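Local coordinates for protein pectate lyase (Pectobacterium carotovorum, PDB 4U4B) that probably cleaves pectate and pectins, including highly methylated ones, by calcium-dependent elimination within the chain, giving oligosaccharides with unsaturated non-reducing ends, at residues A[24-29]-A[88-93]; A[48-53]-A[62-67]; A[184-189]-A[206-211]; A[295-300]-A[341-346]. All blocks are in the same frame, centred on the assembly; numbering follows the deposited sequence.

How the interactions relate
The N-terminal part of the chain is a small beta sandwich. Interaction 1 joins its two sheets and closes a long loop from strand 24-30 to strand 87-94. Interaction 2, a hairpin of strands 46-54 and 63-68, falls wholly within that loop. The two touch, because strands 46-54 and 87-94 are neighbours in one sheet. Interactions 3 and 4 follow in series and cross no other contact. Both belong to the parallel beta-helix. Interaction 3 joins two successive coils, and interaction 4 adds the C-terminal strand to a late coil. Their centres are about 20 Å apart. Met25 and Met27 of interaction 1 touch Asn189 of interaction 3, where the sandwich meets the beta-helix.

Interaction 1: A[24-29]-A[88-93]; sequences TMLMLL and YWVDTV
Leu26, Leu28, Tyr88 and Val90 form a buried packing contact between the two sheets of the N-terminal sandwich. Strands 24-29 and 88-93 approach to 8.0 Å between axes and run at 147° to each other. No direct hydrogen bond joins them.

Leu26 is the central side chain. Its CG is anti to the backbone N (chi1 178°), and its two methyls divide the work. CD1 meets Val90 CG2 at 3.8 Å, the two side chains crossing at about a right angle. CD2 lies over the backbone instead, 3.6 Å from Tyr88 O and also close to Trp89 CA. Leu28 CD2 stands obliquely to the Tyr88 ring, 3.8 Å from Tyr88 CD1. The hydroxyl of Tyr88 is held elsewhere, by Asp77.

The three-stranded sheet with strand 24-30 at its border faces a four-stranded sheet in which strand 87-94 lies between strands 46-54 and 99-106. This order matches the sandwich of fibronectin type III domains. Met25, Met27 and Leu29 alternate with the core residues and turn to the other side, where they touch strand 185-192 of the beta-helix.

At the other end the contact becomes polar. Thr24 OG1 passes Thr92 CG2 at 3.9 Å. A water lies 2.7 Å from Thr24 OG1 and donates to Val90 O at 2.9 Å. The same water accepts a weak bond of 3.2 Å from Thr92 N. Thr24 OG1 is also hydrogen-bonded to Thr41 OG1, on the neighbouring strand of its own sheet.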
# COMPACT_ATOMS: atom_id res chain seq x y z
N THR A 24 9.70 -8.74 13.86
CA THR A 24 8.58 -8.47 12.98
C THR A 24 7.77 -7.40 13.66
O THR A 24 7.38 -7.56 14.82
CB THR A 24 7.71 -9.72 12.71
OG1 THR A 24 8.50 -10.72 12.06
CG2 THR A 24 6.55 -9.36 11.83
N MET A 25 7.57 -6.30 12.94
CA MET A 25 6.81 -5.17 13.44
C MET A 25 5.39 -5.20 12.86
O MET A 25 5.20 -4.96 11.67
CB MET A 25 7.52 -3.86 13.09
CG MET A 25 7.15 -2.72 14.00
SD MET A 25 5.57 -1.98 13.59
CE MET A 25 5.33 -1.01 15.08
N LEU A 26 4.42 -5.46 13.73
CA LEU A 26 3.03 -5.68 13.37
C LEU A 26 2.19 -4.47 13.76
O LEU A 26 2.29 -3.97 14.88
CB LEU A 26 2.49 -6.96 14.07
CG LEU A 26 1.02 -7.34 13.86
CD1 LEU A 26 0.71 -7.62 12.37
CD2 LEU A 26 0.59 -8.56 14.70
N MET A 27 1.36 -4.00 12.85
CA MET A 27 0.42 -2.92 13.12
C MET A 27 -0.94 -3.36 12.66
O MET A 27 -1.03 -4.25 11.83
CB MET A 27 0.80 -1.63 12.39
CG MET A 27 2.23 -1.20 12.60
SD MET A 27 2.50 0.51 12.08
CE MET A 27 2.43 0.40 10.31
N LEU A 28 -1.99 -2.72 13.15
CA LEU A 28 -3.29 -2.96 12.52
C LEU A 28 -4.09 -1.68 12.28
O LEU A 28 -3.78 -0.60 12.79
CB LEU A 28 -4.10 -3.96 13.35
CG LEU A 28 -4.42 -3.66 14.81
CD1 LEU A 28 -5.56 -2.65 14.92
CD2 LEU A 28 -4.79 -4.92 15.52
N LEU A 29 -5.14 -1.82 11.47
CA LEU A 29 -6.14 -0.79 11.26
C LEU A 29 -7.53 -1.41 11.45
O LEU A 29 -7.93 -2.28 10.66
CB LEU A 29 -6.01 -0.18 9.86
CG LEU A 29 -6.97 0.94 9.46
CD1 LEU A 29 -6.79 2.14 10.37
CD2 LEU A 29 -6.79 1.32 7.98
N TYR A 88 -3.59 -9.71 18.26
CA TYR A 88 -3.00 -10.43 17.14
C TYR A 88 -1.47 -10.57 17.24
O TYR A 88 -0.79 -9.72 17.81
CB TYR A 88 -3.32 -9.72 15.82
CG TYR A 88 -4.78 -9.62 15.45
CD1 TYR A 88 -5.57 -8.58 15.94
CD2 TYR A 88 -5.37 -10.54 14.59
CE1 TYR A 88 -6.90 -8.47 15.59
CE2 TYR A 88 -6.71 -10.44 14.23
CZ TYR A 88 -7.47 -9.39 14.74
OH TYR A 88 -8.80 -9.28 14.38
N TRP A 89 -0.97 -11.65 16.63
CA TRP A 89 0.46 -11.94 16.50
C TRP A 89 0.67 -12.58 15.14
O TRP A 89 -0.17 -13.36 14.67
CB TRP A 89 0.96 -12.91 17.58
CG TRP A 89 0.88 -12.40 18.97
CD1 TRP A 89 1.87 -11.79 19.67
CD2 TRP A 89 -0.25 -12.47 19.84
NE1 TRP A 89 1.43 -11.46 20.92
CE2 TRP A 89 0.13 -11.85 21.05
CE3 TRP A 89 -1.55 -12.97 19.71
CZ2 TRP A 89 -0.74 -11.74 22.14
CZ3 TRP A 89 -2.42 -12.84 20.78
CH2 TRP A 89 -2.01 -12.24 21.98
N VAL A 90 1.80 -12.28 14.53
CA VAL A 90 2.20 -12.94 13.30
C VAL A 90 3.54 -13.60 13.55
O VAL A 90 4.48 -12.96 14.02
CB VAL A 90 2.30 -11.94 12.12
CG1 VAL A 90 2.95 -12.59 10.93
CG2 VAL A 90 0.90 -11.40 11.78
N ASP A 91 3.61 -14.91 13.31
CA ASP A 91 4.85 -15.66 13.46
C ASP A 91 5.37 -16.02 12.08
O ASP A 91 4.60 -16.46 11.22
CB ASP A 91 4.66 -16.95 14.29
CG ASP A 91 4.29 -16.67 15.74
OD1 ASP A 91 4.31 -15.51 16.16
OD2 ASP A 91 3.99 -17.63 16.48
N THR A 92 6.66 -15.83 11.87
CA THR A 92 7.30 -16.28 10.64
C THR A 92 8.03 -17.59 10.89
O THR A 92 8.58 -17.83 11.97
CB THR A 92 8.30 -15.23 10.11
OG1 THR A 92 9.39 -15.13 11.03
CG2 THR A 92 7.64 -13.86 9.97
N VAL A 93 8.04 -18.47 9.90
CA VAL A 93 8.72 -19.75 10.02
C VAL A 93 9.74 -19.91 8.90
O VAL A 93 9.41 -19.84 7.72
CB VAL A 93 7.72 -20.91 9.98
CG1 VAL A 93 8.44 -22.24 10.11
CG2 VAL A 93 6.68 -20.74 11.07
O HOH W 1 7.18 -12.84 13.01

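Interaction 2: A[48-53]-A[62-67]; sequences RQDVYR and SEKIAE
Ile65 and Ala66 both stand across from the single residue Val51, a classic beta bulge in the hairpin of strands 46-54 and 63-68. Val51 O accepts from Ile65 N at 2.8 Å and, weakly, from Ala66 N at 3.4 Å. Val51 N donates to Ala66 O at 3.1 Å in an almost straight bond (176°). Past the bulge, Arg53 and Glu63 form a regular antiparallel hydrogen-bonded pair.

The bulge puts Ile65 beside the valine, with Ile65 CG1 3.6 Å from Val51 CG1. Ile65 CG2 lies over one face of the Arg53 guanidinium, whose NH1 is bound by Asp77 and Thr79. Glu63 OE2 is a long 3.7 Å from Arg53 NH2 and well out of the guanidinium plane, so only charge links these two side chains.

On the other face Lys64 runs obliquely across Tyr52. A bend at chi3 (-70°) turns its ammonium to Asp50, with Lys64 NZ 2.9 Å from Asp50 OD1 in a salt bridge. Arg48 adds weak bonds to Asp50, and Glu67 OE2 a weak one to Lys64 NZ. The buried Asp50 carboxylate is thus shared by two cations, which would probably keep it ionised.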
# COMPACT_ATOMS: atom_id res chain seq x y z
N ARG A 48 6.81 -19.89 5.56
CA ARG A 48 5.40 -19.83 5.94
C ARG A 48 5.23 -18.77 7.02
O ARG A 48 6.20 -18.42 7.71
CB ARG A 48 4.93 -21.20 6.47
CG ARG A 48 3.45 -21.26 6.94
CD ARG A 48 3.06 -22.66 7.51
NE ARG A 48 3.23 -22.81 8.96
CZ ARG A 48 4.15 -23.58 9.54
NH1 ARG A 48 5.01 -24.28 8.81
NH2 ARG A 48 4.21 -23.66 10.86
N GLN A 49 4.01 -18.26 7.17
CA GLN A 49 3.70 -17.31 8.23
C GLN A 49 2.36 -17.67 8.85
O GLN A 49 1.43 -18.06 8.15
CB GLN A 49 3.65 -15.86 7.71
CG GLN A 49 4.88 -15.42 6.96
CD GLN A 49 4.76 -13.98 6.48
OE1 GLN A 49 5.11 -13.05 7.20
NE2 GLN A 49 4.24 -13.80 5.28
N ASP A 50 2.28 -17.56 10.17
CA ASP A 50 1.06 -17.88 10.88
C ASP A 50 0.48 -16.63 11.50
O ASP A 50 1.20 -15.86 12.13
CB ASP A 50 1.32 -18.90 11.98
CG ASP A 50 1.63 -20.27 11.45
OD1 ASP A 50 0.99 -20.70 10.46
OD2 ASP A 50 2.52 -20.92 12.03
N VAL A 51 -0.82 -16.46 11.33
CA VAL A 51 -1.54 -15.40 11.98
C VAL A 51 -2.34 -15.95 13.15
O VAL A 51 -3.17 -16.84 12.96
CB VAL A 51 -2.49 -14.67 11.00
CG1 VAL A 51 -3.22 -13.56 11.73
CG2 VAL A 51 -1.73 -14.13 9.81
N TYR A 52 -2.09 -15.41 14.34
CA TYR A 52 -2.81 -15.75 15.55
C TYR A 52 -3.69 -14.62 16.04
O TYR A 52 -3.34 -13.43 15.96
CB TYR A 52 -1.85 -16.13 16.67
CG TYR A 52 -1.06 -17.38 16.40
CD1 TYR A 52 -1.54 -18.62 16.80
CD2 TYR A 52 0.15 -17.32 15.72
CE1 TYR A 52 -0.82 -19.77 16.52
CE2 TYR A 52 0.87 -18.46 15.46
CZ TYR A 52 0.39 -19.68 15.85
OH TYR A 52 1.12 -20.81 15.58
N ARG A 53 -4.83 -15.00 16.59
CA ARG A 53 -5.76 -14.06 17.18
C ARG A 53 -6.30 -14.58 18.49
O ARG A 53 -6.74 -15.74 18.60
CB ARG A 53 -6.91 -13.77 16.23
CG ARG A 53 -7.85 -12.70 16.73
CD ARG A 53 -9.04 -12.56 15.81
NE ARG A 53 -9.99 -13.66 15.99
CZ ARG A 53 -10.94 -13.96 15.12
NH1 ARG A 53 -11.05 -13.25 13.99
NH2 ARG A 53 -11.77 -14.98 15.36
N SER A 62 -4.66 -17.99 22.11
CA SER A 62 -4.81 -17.56 20.71
C SER A 62 -5.09 -18.72 19.77
O SER A 62 -4.61 -19.83 19.97
CB SER A 62 -3.57 -16.80 20.25
OG SER A 62 -2.42 -17.64 20.24
N GLU A 63 -5.87 -18.45 18.73
CA GLU A 63 -6.14 -19.45 17.72
C GLU A 63 -5.50 -19.03 16.41
O GLU A 63 -5.49 -17.84 16.06
CB GLU A 63 -7.64 -19.65 17.54
CG GLU A 63 -8.33 -18.43 16.97
CD GLU A 63 -9.84 -18.50 17.07
OE1 GLU A 63 -10.35 -18.62 18.21
OE2 GLU A 63 -10.51 -18.41 16.01
N LYS A 64 -4.96 -19.99 15.68
CA LYS A 64 -4.43 -19.72 14.36
C LYS A 64 -5.59 -19.43 13.42
O LYS A 64 -6.49 -20.27 13.24
CB LYS A 64 -3.58 -20.88 13.85
CG LYS A 64 -2.78 -20.52 12.60
CD LYS A 64 -2.01 -21.71 12.02
CE LYS A 64 -0.86 -22.13 12.91
NZ LYS A 64 0.13 -22.94 12.13
N ILE A 65 -5.60 -18.23 12.84
CA ILE A 65 -6.67 -17.85 11.94
C ILE A 65 -6.21 -17.73 10.49
O ILE A 65 -7.03 -17.56 9.59
CB ILE A 65 -7.33 -16.50 12.35
CG1 ILE A 65 -6.36 -15.34 12.16
CG2 ILE A 65 -7.86 -16.57 13.78
CD1 ILE A 65 -7.01 -13.99 12.34
N ALA A 66 -4.91 -17.84 10.24
CA ALA A 66 -4.45 -17.84 8.86
C ALA A 66 -3.12 -18.54 8.69
O ALA A 66 -2.27 -18.50 9.58
CB ALA A 66 -4.34 -16.40 8.33
N GLU A 67 -2.95 -19.18 7.54
CA GLU A 67 -1.67 -19.73 7.14
C GLU A 67 -1.28 -19.13 5.81
O GLU A 67 -1.88 -19.43 4.78
CB GLU A 67 -1.73 -21.25 7.05
CG GLU A 67 -1.53 -21.89 8.41
CD GLU A 67 -1.76 -23.40 8.40
OE1 GLU A 67 -1.82 -23.99 7.31
OE2 GLU A 67 -1.89 -23.97 9.49

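Interaction 3: A[184-189]-A[206-211]; sequences NCRIEN and TMTIVG
Cys185, Arg186, Ile187 and Glu188 pair in parallel with Met207, Thr208, Ile209 and Val210 on successive coils of the right-handed parallel beta-helix of pectate lyases. Residues from the Asn184-Thr206 pair to Asn189-Gly211 lie in step, and the strand axes are 11° apart.

Backbone hydrogen bonds form an unbroken ladder. The N-H groups of Cys185, Ile187 and Asn189 donate to Thr206 O, Thr208 O and Val210 O. Those of Thr208 and Val210 donate back to Cys185 O and Ile187 O. Asn184 carries the ladder one step further with its side chain. Its OD1 accepts from Thr206 N at 3.2 Å, in the carbonyl plane and on a lone pair.

Apolar contacts fill the face of Cys185, Ile187, Met207 and Ile209. Ile187 CD1 does most of the touching, at 3.5 Å from Met207 CE and 3.9 Å from Ile209 CD1. Cys185 is tied to Cys180 by a disulfide. The side chain of Ile209 is about 11 Å from that of Ile195 at the calcium site.

Charged groups lie on the opposite face. Arg186 has CG anti to the backbone N (chi1 -166°) and is extended from there to NE. Val210 CG2 sits over the centre of one face of its guanidinium, 3.7 Å from the plane. Arg186 NE donates in the guanidinium plane to Glu188 OE2 at 2.6 Å, on the anti side but tilted out of the carboxylate plane.

At the corner Asn189 turns away, and its amide binds Ser38 of the sandwich and Asn166. One water beside this corner donates to both Ile187 O, at 3.1 Å, and Gly211 O, at 3.0 Å.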
# COMPACT_ATOMS: atom_id res chain seq x y z
N ASN A 184 15.95 4.53 -6.05
CA ASN A 184 15.02 3.48 -5.70
C ASN A 184 14.47 3.73 -4.31
O ASN A 184 15.21 4.08 -3.39
CB ASN A 184 15.71 2.12 -5.78
CG ASN A 184 16.40 1.92 -7.11
OD1 ASN A 184 15.82 2.15 -8.17
ND2 ASN A 184 17.67 1.55 -7.06
N CYS A 185 13.16 3.55 -4.14
CA CYS A 185 12.53 3.80 -2.85
C CYS A 185 11.73 2.58 -2.39
O CYS A 185 10.99 1.99 -3.17
CB CYS A 185 11.62 5.02 -2.92
SG CYS A 185 12.44 6.51 -3.53
N ARG A 186 11.88 2.22 -1.13
CA ARG A 186 11.14 1.06 -0.60
C ARG A 186 10.25 1.54 0.54
O ARG A 186 10.69 2.26 1.43
CB ARG A 186 12.12 -0.03 -0.15
CG ARG A 186 11.50 -1.39 0.10
CD ARG A 186 12.55 -2.47 0.04
NE ARG A 186 12.09 -3.70 0.68
CZ ARG A 186 11.88 -4.85 0.04
NH1 ARG A 186 12.11 -4.94 -1.26
NH2 ARG A 186 11.45 -5.91 0.72
N ILE A 187 8.96 1.21 0.45
CA ILE A 187 7.99 1.70 1.41
C ILE A 187 7.29 0.50 2.04
O ILE A 187 6.40 -0.12 1.43
CB ILE A 187 6.98 2.64 0.75
CG1 ILE A 187 7.70 3.80 0.05
CG2 ILE A 187 5.95 3.14 1.75
CD1 ILE A 187 6.78 4.69 -0.73
N GLU A 188 7.71 0.16 3.26
CA GLU A 188 7.30 -1.09 3.90
C GLU A 188 6.37 -0.87 5.08
O GLU A 188 6.64 -0.05 5.94
CB GLU A 188 8.53 -1.88 4.36
CG GLU A 188 9.68 -1.93 3.34
CD GLU A 188 10.91 -2.69 3.87
OE1 GLU A 188 10.90 -3.16 5.03
OE2 GLU A 188 11.87 -2.84 3.09
N ASN A 189 5.27 -1.62 5.09
CA ASN A 189 4.30 -1.57 6.18
C ASN A 189 3.91 -0.14 6.56
O ASN A 189 4.10 0.31 7.68
CB ASN A 189 4.86 -2.30 7.39
CG ASN A 189 3.86 -2.42 8.51
OD1 ASN A 189 2.65 -2.34 8.30
ND2 ASN A 189 4.36 -2.59 9.73
N THR A 206 12.88 2.89 -9.32
CA THR A 206 11.97 1.83 -8.87
C THR A 206 11.43 2.13 -7.47
O THR A 206 12.20 2.24 -6.51
CB THR A 206 12.64 0.44 -8.84
OG1 THR A 206 13.11 0.10 -10.14
CG2 THR A 206 11.67 -0.62 -8.36
N MET A 207 10.11 2.25 -7.38
CA MET A 207 9.42 2.39 -6.09
C MET A 207 8.74 1.07 -5.76
O MET A 207 7.95 0.53 -6.57
CB MET A 207 8.41 3.54 -6.13
CG MET A 207 7.73 3.90 -4.78
SD MET A 207 6.40 5.12 -5.03
CE MET A 207 6.77 6.36 -3.82
N THR A 208 9.03 0.54 -4.58
CA THR A 208 8.49 -0.75 -4.17
C THR A 208 7.63 -0.60 -2.93
O THR A 208 8.08 -0.08 -1.91
CB THR A 208 9.62 -1.77 -3.89
OG1 THR A 208 10.43 -1.89 -5.05
CG2 THR A 208 9.04 -3.17 -3.51
N ILE A 209 6.38 -1.05 -3.04
CA ILE A 209 5.43 -1.06 -1.94
C ILE A 209 5.35 -2.47 -1.37
O ILE A 209 4.99 -3.40 -2.09
CB ILE A 209 4.03 -0.62 -2.39
CG1 ILE A 209 4.12 0.67 -3.23
CG2 ILE A 209 3.09 -0.48 -1.20
CD1 ILE A 209 4.64 1.87 -2.47
N VAL A 210 5.73 -2.62 -0.11
CA VAL A 210 5.76 -3.94 0.52
C VAL A 210 4.72 -4.00 1.62
O VAL A 210 4.93 -3.45 2.71
CB VAL A 210 7.14 -4.28 1.12
CG1 VAL A 210 7.22 -5.79 1.46
CG2 VAL A 210 8.26 -3.90 0.16
N GLY A 211 3.62 -4.69 1.35
CA GLY A 211 2.49 -4.70 2.26
C GLY A 211 1.96 -3.29 2.50
O GLY A 211 2.13 -2.40 1.66
O HOH W 2 3.67 -0.06 2.80

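Interaction 4: A[295-300]-A[341-346]; sequences EIRDLR and RSNVKP
A bend at chi2 of Arg300 (-66°) lays its guanidinium along the side chain of Lys345, and a bend at chi2 of Arg297 (71°) brings its guanidinium beside Asn343. The Arg300 and Lys345 chains run side by side and point the same way. Lys345 CD sits 3.8 Å above the guanidinium plane of Arg300, over its centre. This is contact of the lysine's methylenes with the flat group, and the ammonium lies farther off. Arg300 NH1 turns back to its own strand and donates to Leu299 O at 3.0 Å, from well above the carbonyl plane.

Leu299 O also takes a bond from Lys345 N, again 3.0 Å long, so one carbonyl oxygen serves two donors. Leu299 N donates to Asn343 O at 2.9 Å, nearly straight (168°). These bonds make a short parallel pairing, Leu299 with Val344 and Arg300 with Lys345. It adds the C-terminal strand 344-346 to strand 293-301, on a late coil of the parallel beta-helix. On the other side of strand 293-301, the backbone of Arg300 bonds to Ala274 of the preceding coil.

A 3-10 turn at 341-343 leads into the strand, with Val344 N bonded to Arg341 O. Asn343 crosses Arg297 at about a right angle. Asn343 ND2 and Arg297 NH1 are both donors and do not bond, although 3.3 Å apart. Asn343 OD1 accepts from Ser340 N, consistent with the modelled turn of the amide.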
# COMPACT_ATOMS: atom_id res chain seq x y z
N GLU A 295 2.20 -5.27 -15.49
CA GLU A 295 2.17 -6.71 -15.26
C GLU A 295 1.48 -7.00 -13.93
O GLU A 295 1.86 -6.47 -12.89
CB GLU A 295 3.59 -7.28 -15.28
CG GLU A 295 3.69 -8.79 -15.13
CD GLU A 295 5.12 -9.27 -15.26
OE1 GLU A 295 5.94 -8.50 -15.79
OE2 GLU A 295 5.42 -10.40 -14.82
N ILE A 296 0.44 -7.84 -13.98
CA ILE A 296 -0.39 -8.10 -12.82
C ILE A 296 -0.47 -9.59 -12.51
O ILE A 296 -0.77 -10.41 -13.38
CB ILE A 296 -1.83 -7.58 -12.99
CG1 ILE A 296 -1.85 -6.13 -13.45
CG2 ILE A 296 -2.62 -7.77 -11.70
CD1 ILE A 296 -1.12 -5.23 -12.52
N ARG A 297 -0.25 -9.91 -11.24
CA ARG A 297 -0.36 -11.27 -10.75
C ARG A 297 -0.96 -11.24 -9.34
O ARG A 297 -0.71 -10.30 -8.58
CB ARG A 297 1.02 -11.93 -10.74
CG ARG A 297 1.02 -13.36 -10.25
CD ARG A 297 0.36 -14.31 -11.25
NE ARG A 297 -0.02 -15.58 -10.62
CZ ARG A 297 -1.23 -15.80 -10.12
NH1 ARG A 297 -2.16 -14.87 -10.19
NH2 ARG A 297 -1.50 -16.97 -9.54
N ASP A 298 -1.78 -12.24 -9.02
CA ASP A 298 -2.18 -12.47 -7.63
C ASP A 298 -2.98 -11.31 -7.05
O ASP A 298 -2.68 -10.81 -5.96
CB ASP A 298 -0.93 -12.72 -6.77
CG ASP A 298 -1.16 -13.73 -5.68
OD1 ASP A 298 -1.04 -14.94 -5.98
OD2 ASP A 298 -1.45 -13.32 -4.53
N LEU A 299 -4.00 -10.88 -7.79
CA LEU A 299 -4.79 -9.73 -7.39
C LEU A 299 -6.15 -10.19 -6.89
O LEU A 299 -6.85 -10.97 -7.55
CB LEU A 299 -4.93 -8.75 -8.56
CG LEU A 299 -5.75 -7.47 -8.38
CD1 LEU A 299 -5.13 -6.56 -7.31
CD2 LEU A 299 -5.89 -6.71 -9.70
N ARG A 300 -6.52 -9.71 -5.70
CA ARG A 300 -7.79 -10.07 -5.11
C ARG A 300 -8.68 -8.85 -4.96
O ARG A 300 -8.24 -7.81 -4.46
CB ARG A 300 -7.58 -10.74 -3.76
CG ARG A 300 -6.70 -11.97 -3.84
CD ARG A 300 -7.35 -13.11 -4.65
NE ARG A 300 -6.43 -14.24 -4.81
CZ ARG A 300 -5.75 -14.52 -5.91
NH1 ARG A 300 -5.87 -13.76 -7.01
NH2 ARG A 300 -4.94 -15.57 -5.94
N ARG A 341 -7.11 -13.24 -16.98
CA ARG A 341 -8.23 -13.34 -16.05
C ARG A 341 -7.91 -14.24 -14.86
O ARG A 341 -8.50 -14.08 -13.79
CB ARG A 341 -9.48 -13.85 -16.75
CG ARG A 341 -10.65 -12.92 -16.56
CD ARG A 341 -10.88 -12.16 -17.83
NE ARG A 341 -11.37 -13.09 -18.84
CZ ARG A 341 -11.54 -12.80 -20.12
NH1 ARG A 341 -11.25 -11.58 -20.60
NH2 ARG A 341 -11.99 -13.75 -20.93
N SER A 342 -6.99 -15.17 -15.05
CA SER A 342 -6.62 -16.08 -13.98
C SER A 342 -5.78 -15.36 -12.92
O SER A 342 -5.55 -15.88 -11.83
CB SER A 342 -5.87 -17.31 -14.54
OG SER A 342 -4.74 -16.94 -15.31
N ASN A 343 -5.35 -14.14 -13.24
CA ASN A 343 -4.57 -13.35 -12.28
C ASN A 343 -5.46 -12.59 -11.30
O ASN A 343 -4.97 -12.03 -10.31
CB ASN A 343 -3.67 -12.36 -13.02
CG ASN A 343 -2.65 -13.04 -13.90
OD1 ASN A 343 -2.47 -12.68 -15.07
ND2 ASN A 343 -1.97 -14.04 -13.36
N VAL A 344 -6.75 -12.56 -11.57
CA VAL A 344 -7.67 -11.76 -10.78
C VAL A 344 -8.78 -12.62 -10.22
O VAL A 344 -9.42 -13.36 -10.96
CB VAL A 344 -8.25 -10.61 -11.62
CG1 VAL A 344 -8.99 -9.60 -10.74
CG2 VAL A 344 -7.14 -9.91 -12.40
N LYS A 345 -9.01 -12.54 -8.91
CA LYS A 345 -10.02 -13.35 -8.25
C LYS A 345 -10.80 -12.53 -7.23
O LYS A 345 -10.36 -11.44 -6.85
CB LYS A 345 -9.38 -14.57 -7.58
CG LYS A 345 -8.80 -15.58 -8.57
CD LYS A 345 -8.24 -16.80 -7.87
CE LYS A 345 -8.33 -18.02 -8.77
NZ LYS A 345 -9.74 -18.25 -9.25
N PRO A 346 -11.95 -13.04 -6.77
CA PRO A 346 -12.60 -12.37 -5.64
C PRO A 346 -11.80 -12.63 -4.37
O PRO A 346 -10.93 -13.50 -4.38
CB PRO A 346 -13.99 -13.03 -5.57
CG PRO A 346 -14.17 -13.71 -6.91
CD PRO A 346 -12.79 -14.12 -7.32